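Local coordinates for protein probable glucarate dehydratase (Mycobacterium smegmatis str. MC2 155, PDB 3VDG) that probably dehydrates glucarate or a related acid sugar, as a metal-dependent lyase of the enolase superfamily, at residues N292-F298 with H318-G322; S341-H347 with Y367-W373; A297-L301 with L328-I332. All blocks are in the same frame, centred on the assembly; numbering follows the deposited sequence.

All three interactions lie in the enolase C-terminal-like barrel domain. Interactions 1 and 3 start from the same loop, after strand 289-291, and share A297 and F298; their centres are about 8 Å apart. Interaction 1 joins that loop to the short helix 317-320, interaction 3 to helix 323-336, which follows directly. The chain then passes into strand 339-342, where interaction 2 opens, its centre about 14 Å from that of interaction 1 and about 18 Å from that of interaction 3. N292 and Y319 of interaction 1 both touch H343 of interaction 2 beside the sodium and formate, so two contacts border the probable active site, while interaction 3 lies by the second subunit.

Interaction 1 (N292-F298 with H318-G322); sequences NMCVVAF and HYWGG. With NA (sodium ion), chain C; FMT (formic acid), chain B.
W320 packs its indole against both the backbone and the side chains of the loop 292-298. Its six-membered ring turns an edge to the face of F298 in a T-shaped pair, the centroids 4.9 Å apart and the planes at 84°, with W320 CE3 above the centre of the phenyl ring. The backbone of V296 and A297 lies over one indole face, and V295 CG1 meets the edge at CH2. In Y319, CG sits between the backbone N and carbonyl carbon (chi1 62°), which turns the ring toward V296, whose CB is 3.6 Å from Y319 CE2. At the far end Y319 OH comes to 3.4 Å from N292 CB.

Polar links across the contact run through two waters. One donates to V295 O at 2.8 Å and accepts from W320 NE1 at 3.1 Å and from Y319 OH, tying both aromatic side chains to the loop. A second donates to both V296 O and Y319 O and so bridges the two backbones.

Metal coordination sets the loop's other end. N292 OD1 binds sodium at 2.2 Å, alongside two waters, D244 and E269, while ND2 makes weak bonds to formate O1 and one metal-bound water. Three ligands at the ends of three successive parallel strands are the hallmark of the enolase-superfamily metal site, where sodium probably replaces magnesium.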
loop_
_atom_site.group_PDB
_atom_site.type_symbol
_atom_site.label_atom_id
_atom_site.label_comp_id
_atom_site.label_asym_id
_atom_site.label_seq_id
_atom_site.Cartn_x
_atom_site.Cartn_y
_atom_site.Cartn_z
ATOM N N ASN A 292 14.597 -6.315 12.212
ATOM C CA ASN A 292 14.827 -5.032 11.551
ATOM C C ASN A 292 16.252 -4.980 11.043
ATOM O O ASN A 292 16.884 -3.923 11.059
ATOM C CB ASN A 292 14.618 -3.860 12.497
ATOM C CG ASN A 292 15.392 -4.018 13.793
ATOM O OD1 ASN A 292 14.804 -4.270 14.840
ATOM N ND2 ASN A 292 16.713 -3.872 13.730
ATOM N N MET A 293 16.779 -6.121 10.628
ATOM C CA MET A 293 18.132 -6.150 10.120
ATOM C C MET A 293 18.198 -6.861 8.792
ATOM O O MET A 293 18.865 -6.399 7.892
ATOM C CB MET A 293 19.101 -6.795 11.124
ATOM C CG MET A 293 19.345 -5.952 12.359
ATOM S SD MET A 293 20.410 -6.804 13.558
ATOM C CE MET A 293 21.996 -6.552 12.762
ATOM N N CYS A 294 17.499 -7.979 8.642
ATOM C CA CYS A 294 17.587 -8.678 7.356
ATOM C C CYS A 294 16.423 -8.356 6.423
ATOM O O CYS A 294 16.424 -8.776 5.270
ATOM C CB CYS A 294 17.788 -10.195 7.537
ATOM S SG CYS A 294 16.464 -11.011 8.438
ATOM N N VAL A 295 15.438 -7.606 6.921
ATOM C CA VAL A 295 14.388 -7.031 6.068
ATOM C C VAL A 295 14.215 -5.536 6.417
ATOM O O VAL A 295 13.499 -5.190 7.369
ATOM C CB VAL A 295 13.027 -7.751 6.246
ATOM C CG1 VAL A 295 11.987 -7.155 5.298
ATOM C CG2 VAL A 295 13.159 -9.240 5.961
ATOM N N VAL A 296 14.870 -4.670 5.651
ATOM C CA VAL A 296 14.879 -3.231 5.917
ATOM C C VAL A 296 14.588 -2.432 4.646
ATOM O O VAL A 296 14.663 -1.188 4.640
ATOM C CB VAL A 296 16.227 -2.762 6.543
ATOM C CG1 VAL A 296 16.422 -3.368 7.931
ATOM C CG2 VAL A 296 17.396 -3.109 5.634
ATOM N N ALA A 297 14.245 -3.140 3.570
ATOM C CA ALA A 297 13.953 -2.506 2.273
ATOM C C ALA A 297 12.987 -3.391 1.491
ATOM O O ALA A 297 12.989 -4.615 1.664
ATOM C CB ALA A 297 15.232 -2.295 1.469
ATOM N N PHE A 298 12.169 -2.789 0.631
ATOM C CA PHE A 298 11.191 -3.580 -0.114
ATOM C C PHE A 298 11.836 -4.714 -0.916
ATOM O O PHE A 298 11.281 -5.806 -0.992
ATOM C CB PHE A 298 10.310 -2.697 -1.020
ATOM C CG PHE A 298 9.351 -1.819 -0.241
ATOM C CD1 PHE A 298 8.152 -2.334 0.245
ATOM C CD2 PHE A 298 9.676 -0.504 0.040
ATOM C CE1 PHE A 298 7.282 -1.547 0.981
ATOM C CE2 PHE A 298 8.803 0.298 0.764
ATOM C CZ PHE A 298 7.609 -0.224 1.239
ATOM N N HIS A 318 11.396 5.768 9.050
ATOM C CA HIS A 318 12.613 6.561 8.788
ATOM C C HIS A 318 13.481 5.935 7.738
ATOM O O HIS A 318 14.233 6.637 7.042
ATOM C CB HIS A 318 13.429 6.772 10.066
ATOM C CG HIS A 318 12.670 7.462 11.173
ATOM N ND1 HIS A 318 11.974 6.776 12.130
ATOM C CD2 HIS A 318 12.522 8.814 11.474
ATOM C CE1 HIS A 318 11.426 7.656 12.995
ATOM N NE2 HIS A 318 11.757 8.898 12.596
ATOM N N TYR A 319 13.424 4.614 7.591
ATOM C CA TYR A 319 14.230 4.001 6.518
ATOM C C TYR A 319 13.450 3.230 5.447
ATOM O O TYR A 319 14.015 2.889 4.402
ATOM C CB TYR A 319 15.444 3.213 7.061
ATOM C CG TYR A 319 15.137 2.025 7.952
ATOM C CD1 TYR A 319 15.398 2.077 9.315
ATOM C CD2 TYR A 319 14.594 0.860 7.431
ATOM C CE1 TYR A 319 15.141 0.995 10.140
ATOM C CE2 TYR A 319 14.319 -0.229 8.254
ATOM C CZ TYR A 319 14.600 -0.151 9.610
ATOM O OH TYR A 319 14.326 -1.228 10.443
ATOM N N TRP A 320 12.153 3.004 5.679
ATOM C CA TRP A 320 11.252 2.431 4.654
ATOM C C TRP A 320 10.660 3.436 3.707
ATOM O O TRP A 320 10.032 3.067 2.713
ATOM C CB TRP A 320 10.117 1.628 5.299
ATOM C CG TRP A 320 10.549 0.268 5.779
ATOM C CD1 TRP A 320 11.037 -0.068 7.030
ATOM C CD2 TRP A 320 10.534 -0.998 5.021
ATOM N NE1 TRP A 320 11.309 -1.412 7.102
ATOM C CE2 TRP A 320 11.033 -2.023 5.926
ATOM C CE3 TRP A 320 10.132 -1.366 3.748
ATOM C CZ2 TRP A 320 11.139 -3.348 5.548
ATOM C CZ3 TRP A 320 10.263 -2.711 3.367
ATOM C CH2 TRP A 320 10.749 -3.677 4.256
ATOM N N GLY A 321 10.834 4.723 3.992
ATOM C CA GLY A 321 10.470 5.735 3.000
ATOM C C GLY A 321 9.246 6.560 3.355
ATOM O O GLY A 321 8.556 7.064 2.480
ATOM N N GLY A 322 8.972 6.721 4.640
ATOM C CA GLY A 322 7.884 7.626 5.051
ATOM C C GLY A 322 6.612 6.876 5.401
ATOM O O GLY A 322 6.610 5.645 5.480
HETATM NA NA NA C . 15.482 -4.951 16.815
HETATM C C FMT B . 18.877 -1.636 16.642
HETATM O O1 FMT B . 18.283 -2.707 16.578
HETATM O O2 FMT B . 18.601 -0.657 15.772
HETATM O O HOH W 1 17.356 -5.996 15.818
HETATM O O HOH W 2 12.778 -3.191 9.169
HETATM O O HOH W 3 14.732 0.721 2.885
HETATM O O HOH W 4 15.972 -2.821 17.509
#

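Interaction 2 (S341-H347 with Y367-W373); sequences SMHSNSH and YACDTHW. With FMT (formic acid), chain B; ACT (acetate ion), chain E.
M342 O accepts the backbone N-H of D370 at 3.1 Å, the one direct backbone hydrogen bond between two segments that run almost the same way, 9° apart end to end. The neighbouring carbonyl, D370 O, is buried with no partner; S344 CB lies against it. The carboxylate of D370 is well supplied: OD2 accepts from a water that also takes the N-H of S344, and salt bridges reach K214 and R242.

Two histidines link the segments further on. H372 ND1 and S344 OG are hydrogen-bonded at 2.8 Å, in the plane of the imidazole, and its other nitrogen, NE2, donates to acetate O at 2.9 Å. With both ends held, the ring lies flat against the backbone, S346 N over its centre. H347 NE2 pairs with T371 OG1, also at 2.8 Å. That hydroxyl points anti to its own backbone N (chi1 179°) and accepts W373 N at 3.0 Å as well, closing an ST turn, so one oxygen serves both the turn and the facing segment. Beside this bond, H347 CE1 touches W373 CE3, and M342 CB rests on C369 SG.

H343 turns from the facing segment: NE2 donates to formate O2 at 2.7 Å along a nearly straight line (178°), and ND1 bonds D316, a pairing consistent with the His-Asp dyad of glucarate dehydratases.

Strand 339-342 stands next to strand 312-315, whose S315 bonds the backbone of S341 and H343. C369 makes backbone bonds to P168 and S170 of strand 166-174, so the segment 367-373 bridges these barrel strands, while helix 349-360 covers M342, H347 and W373.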
loop_
_atom_site.group_PDB
_atom_site.type_symbol
_atom_site.label_atom_id
_atom_site.label_comp_id
_atom_site.label_asym_id
_atom_site.label_seq_id
_atom_site.Cartn_x
_atom_site.Cartn_y
_atom_site.Cartn_z
ATOM N N SER A 341 5.434 -5.038 13.628
ATOM C CA SER A 341 5.717 -4.286 14.838
ATOM C C SER A 341 6.398 -2.994 14.376
ATOM O O SER A 341 6.318 -2.643 13.186
ATOM C CB SER A 341 6.617 -5.136 15.764
ATOM O OG SER A 341 6.823 -4.507 17.029
ATOM N N MET A 342 7.060 -2.287 15.284
ATOM C CA MET A 342 7.786 -1.070 14.894
ATOM C C MET A 342 9.109 -0.906 15.644
ATOM O O MET A 342 9.174 -1.052 16.873
ATOM C CB MET A 342 6.914 0.183 15.074
ATOM C CG MET A 342 7.542 1.450 14.506
ATOM S SD MET A 342 6.542 2.940 14.799
ATOM C CE MET A 342 5.039 2.562 13.891
ATOM N N HIS A 343 10.148 -0.585 14.876
ATOM C CA HIS A 343 11.519 -0.399 15.332
ATOM C C HIS A 343 11.733 1.061 15.576
ATOM O O HIS A 343 11.071 1.908 14.974
ATOM C CB HIS A 343 12.460 -0.869 14.204
ATOM C CG HIS A 343 13.905 -0.425 14.356
ATOM N ND1 HIS A 343 14.385 0.726 13.797
ATOM C CD2 HIS A 343 14.983 -1.015 15.020
ATOM C CE1 HIS A 343 15.697 0.857 14.096
ATOM N NE2 HIS A 343 16.063 -0.209 14.842
ATOM N N SER A 344 12.670 1.388 16.451
ATOM C CA SER A 344 12.984 2.791 16.692
ATOM C C SER A 344 14.476 2.994 16.920
ATOM O O SER A 344 15.206 2.039 17.207
ATOM C CB SER A 344 12.163 3.362 17.853
ATOM O OG SER A 344 12.807 3.184 19.078
ATOM N N ASN A 345 14.922 4.224 16.722
ATOM C CA ASN A 345 16.255 4.646 17.124
ATOM C C ASN A 345 16.068 5.888 17.974
ATOM O O ASN A 345 14.978 6.469 17.990
ATOM C CB ASN A 345 17.091 5.000 15.903
ATOM C CG ASN A 345 17.590 3.772 15.152
ATOM O OD1 ASN A 345 17.261 3.581 13.987
ATOM N ND2 ASN A 345 18.380 2.932 15.820
ATOM N N SER A 346 17.112 6.305 18.682
ATOM C CA SER A 346 17.020 7.538 19.463
ATOM C C SER A 346 16.331 8.619 18.621
ATOM O O SER A 346 16.781 8.900 17.524
ATOM C CB SER A 346 18.425 8.008 19.833
ATOM O OG SER A 346 19.135 6.961 20.473
ATOM N N HIS A 347 15.262 9.233 19.143
ATOM C CA HIS A 347 14.434 10.147 18.345
ATOM C C HIS A 347 13.718 11.148 19.227
ATOM O O HIS A 347 13.635 10.983 20.441
ATOM C CB HIS A 347 13.403 9.343 17.548
ATOM C CG HIS A 347 12.308 8.744 18.409
ATOM N ND1 HIS A 347 11.231 9.456 18.822
ATOM C CD2 HIS A 347 12.163 7.465 18.954
ATOM C CE1 HIS A 347 10.441 8.668 19.588
ATOM N NE2 HIS A 347 11.014 7.453 19.666
ATOM N N TYR A 367 1.260 -5.295 17.854
ATOM C CA TYR A 367 2.354 -5.324 18.828
ATOM C C TYR A 367 2.655 -3.924 19.340
ATOM O O TYR A 367 2.535 -2.940 18.609
ATOM C CB TYR A 367 3.636 -5.893 18.213
ATOM C CG TYR A 367 3.605 -7.370 17.909
ATOM C CD1 TYR A 367 3.524 -8.314 18.929
ATOM C CD2 TYR A 367 3.666 -7.822 16.602
ATOM C CE1 TYR A 367 3.489 -9.672 18.649
ATOM C CE2 TYR A 367 3.654 -9.174 16.314
ATOM C CZ TYR A 367 3.567 -10.093 17.339
ATOM O OH TYR A 367 3.542 -11.429 17.039
ATOM N N ALA A 368 3.067 -3.817 20.596
ATOM C CA ALA A 368 3.465 -2.524 21.122
ATOM C C ALA A 368 4.678 -2.022 20.322
ATOM O O ALA A 368 5.550 -2.816 19.985
ATOM C CB ALA A 368 3.809 -2.668 22.601
ATOM N N CYS A 369 4.738 -0.726 20.011
ATOM C CA CYS A 369 5.882 -0.152 19.280
ATOM C C CYS A 369 7.093 0.081 20.181
ATOM O O CYS A 369 6.953 0.506 21.323
ATOM C CB CYS A 369 5.506 1.207 18.650
ATOM S SG CYS A 369 4.163 1.116 17.424
ATOM N N ASP A 370 8.290 -0.149 19.654
ATOM C CA ASP A 370 9.509 0.287 20.348
ATOM C C ASP A 370 9.603 1.815 20.376
ATOM O O ASP A 370 9.172 2.489 19.441
ATOM C CB ASP A 370 10.744 -0.246 19.613
ATOM C CG ASP A 370 10.900 -1.775 19.732
ATOM O OD1 ASP A 370 10.205 -2.399 20.554
ATOM O OD2 ASP A 370 11.748 -2.336 19.010
ATOM N N THR A 371 10.176 2.364 21.444
ATOM C CA THR A 371 10.592 3.766 21.438
ATOM C C THR A 371 11.772 3.917 22.390
ATOM O O THR A 371 11.880 3.176 23.363
ATOM C CB THR A 371 9.461 4.714 21.887
ATOM O OG1 THR A 371 9.936 6.072 21.889
ATOM C CG2 THR A 371 8.978 4.343 23.299
ATOM N N HIS A 372 12.659 4.857 22.081
ATOM C CA HIS A 372 13.779 5.211 22.960
ATOM C C HIS A 372 13.392 6.370 23.839
ATOM O O HIS A 372 14.219 6.919 24.558
ATOM C CB HIS A 372 14.981 5.625 22.122
ATOM C CG HIS A 372 15.704 4.472 21.474
ATOM N ND1 HIS A 372 15.142 3.706 20.517
ATOM C CD2 HIS A 372 16.983 3.966 21.682
ATOM C CE1 HIS A 372 16.021 2.763 20.121
ATOM N NE2 HIS A 372 17.147 2.925 20.835
ATOM N N TRP A 373 12.118 6.750 23.814
ATOM C CA TRP A 373 11.666 7.938 24.574
ATOM C C TRP A 373 12.175 8.122 26.002
ATOM O O TRP A 373 12.590 9.222 26.374
ATOM C CB TRP A 373 10.147 8.021 24.572
ATOM C CG TRP A 373 9.636 9.418 24.810
ATOM C CD1 TRP A 373 8.966 9.903 25.929
ATOM C CD2 TRP A 373 9.727 10.563 23.891
ATOM N NE1 TRP A 373 8.652 11.238 25.773
ATOM C CE2 TRP A 373 9.075 11.690 24.571
ATOM C CE3 TRP A 373 10.252 10.753 22.614
ATOM C CZ2 TRP A 373 8.969 12.937 23.987
ATOM C CZ3 TRP A 373 10.144 12.028 22.040
ATOM C CH2 TRP A 373 9.516 13.089 22.712
HETATM C C FMT B . 18.877 -1.636 16.642
HETATM O O1 FMT B . 18.283 -2.707 16.578
HETATM O O2 FMT B . 18.601 -0.657 15.772
HETATM C C ACT E . 20.350 0.772 19.852
HETATM O O ACT E . 19.668 1.807 20.080
HETATM O OXT ACT E . 21.517 0.659 20.284
HETATM C CH3 ACT E . 19.775 -0.363 19.048
HETATM O O HOH W 5 13.775 -0.813 18.080
#

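Interaction 3 (A297-L301 with L328-I332); sequences AFDQL and LLAGI
I332 N bonds to L328 O at 2.9 Å within helix 323-336, and this turn of helix offers L328, L329 and I332 to F298 and L301. In the enolase-type barrel domain the contact joins the lead-in and first residue of helix 301-307 to helix 323-336, with strand 312-315 and the short helix 317-320 between them in the chain. The backbone bond from L301 N to F298 O, 3.0 Å, makes a tighter, three-residue turn on the other side, and F298 and L301 both reach the helix with their side chains.

Between the segments the packing is purely apolar. F298 puts its CD1-CE1 side forward: CE1 meets L328 CD2 at 3.7 Å, approached obliquely, while I332 CD1 sits near the ring plane, 3.9 Å from CD1. L329 N also lies in that plane, so the edge of the ring meets the helix at L329 N and I332 CD1. The second partner, L301, works through one methyl.

Around this patch, L301 and L329 both touch W320, which covers the inward side. The second subunit lies close by: its T335 packs on F298 and L301, its L328 on L328 and its I332 on I332. The contact therefore forms part of the dimer interface.

With its CG beside the backbone N (chi1 -78°), L301 brings CD1 equally near two methyls, 4.0 Å from L329 CD1 and 4.0 Å from I332 CD1.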
loop_
_atom_site.group_PDB
_atom_site.type_symbol
_atom_site.label_atom_id
_atom_site.label_comp_id
_atom_site.label_asym_id
_atom_site.label_seq_id
_atom_site.Cartn_x
_atom_site.Cartn_y
_atom_site.Cartn_z
ATOM N N ALA A 297 14.245 -3.140 3.570
ATOM C CA ALA A 297 13.953 -2.506 2.273
ATOM C C ALA A 297 12.987 -3.391 1.491
ATOM O O ALA A 297 12.989 -4.615 1.664
ATOM C CB ALA A 297 15.232 -2.295 1.469
ATOM N N PHE A 298 12.169 -2.789 0.631
ATOM C CA PHE A 298 11.191 -3.580 -0.114
ATOM C C PHE A 298 11.836 -4.714 -0.916
ATOM O O PHE A 298 11.281 -5.806 -0.992
ATOM C CB PHE A 298 10.310 -2.697 -1.020
ATOM C CG PHE A 298 9.351 -1.819 -0.241
ATOM C CD1 PHE A 298 8.152 -2.334 0.245
ATOM C CD2 PHE A 298 9.676 -0.504 0.040
ATOM C CE1 PHE A 298 7.282 -1.547 0.981
ATOM C CE2 PHE A 298 8.803 0.298 0.764
ATOM C CZ PHE A 298 7.609 -0.224 1.239
ATOM N N ASP A 299 12.994 -4.477 -1.523
ATOM C CA ASP A 299 13.553 -5.555 -2.364
ATOM C C ASP A 299 14.073 -6.775 -1.597
ATOM O O ASP A 299 14.458 -7.780 -2.194
ATOM C CB ASP A 299 14.574 -5.038 -3.388
ATOM C CG ASP A 299 15.797 -4.430 -2.751
ATOM O OD1 ASP A 299 16.458 -3.617 -3.431
ATOM O OD2 ASP A 299 16.099 -4.757 -1.584
ATOM N N GLN A 300 14.059 -6.703 -0.275
ATOM C CA GLN A 300 14.418 -7.866 0.540
ATOM C C GLN A 300 13.220 -8.726 0.893
ATOM O O GLN A 300 13.364 -9.867 1.331
ATOM C CB GLN A 300 15.138 -7.422 1.818
ATOM C CG GLN A 300 16.518 -6.844 1.529
ATOM C CD GLN A 300 17.000 -5.941 2.645
ATOM O OE1 GLN A 300 16.317 -5.763 3.653
ATOM N NE2 GLN A 300 18.159 -5.346 2.459
ATOM N N LEU A 301 12.019 -8.198 0.711
ATOM C CA LEU A 301 10.824 -8.961 1.119
ATOM C C LEU A 301 10.645 -10.305 0.375
ATOM O O LEU A 301 10.330 -11.321 0.990
ATOM C CB LEU A 301 9.555 -8.098 0.983
ATOM C CG LEU A 301 9.397 -7.103 2.142
ATOM C CD1 LEU A 301 8.400 -6.002 1.763
ATOM C CD2 LEU A 301 8.956 -7.820 3.415
ATOM N N LEU A 328 2.184 0.685 3.020
ATOM C CA LEU A 328 2.355 -0.337 1.993
ATOM C C LEU A 328 3.026 -1.568 2.606
ATOM O O LEU A 328 2.561 -2.684 2.432
ATOM C CB LEU A 328 3.179 0.192 0.823
ATOM C CG LEU A 328 3.700 -0.893 -0.142
ATOM C CD1 LEU A 328 2.556 -1.674 -0.797
ATOM C CD2 LEU A 328 4.603 -0.280 -1.197
ATOM N N LEU A 329 4.104 -1.362 3.361
ATOM C CA LEU A 329 4.757 -2.492 4.048
ATOM C C LEU A 329 3.734 -3.255 4.882
ATOM O O LEU A 329 3.725 -4.496 4.893
ATOM C CB LEU A 329 5.894 -1.989 4.963
ATOM C CG LEU A 329 6.484 -3.073 5.870
ATOM C CD1 LEU A 329 7.158 -4.163 5.034
ATOM C CD2 LEU A 329 7.484 -2.446 6.828
ATOM N N ALA A 330 2.862 -2.524 5.585
ATOM C CA ALA A 330 1.889 -3.174 6.462
ATOM C C ALA A 330 0.963 -4.081 5.664
ATOM O O ALA A 330 0.653 -5.184 6.105
ATOM C CB ALA A 330 1.070 -2.139 7.258
ATOM N N GLY A 331 0.510 -3.602 4.505
ATOM C CA GLY A 331 -0.382 -4.375 3.638
ATOM C C GLY A 331 0.328 -5.587 3.041
ATOM O O GLY A 331 -0.260 -6.646 2.891
ATOM N N ILE A 332 1.605 -5.450 2.722
ATOM C CA ILE A 332 2.359 -6.602 2.226
ATOM C C ILE A 332 2.477 -7.665 3.323
ATOM O O ILE A 332 2.270 -8.846 3.076
ATOM C CB ILE A 332 3.768 -6.207 1.740
ATOM C CG1 ILE A 332 3.687 -5.337 0.486
ATOM C CG2 ILE A 332 4.596 -7.450 1.461
ATOM C CD1 ILE A 332 4.987 -4.596 0.177
#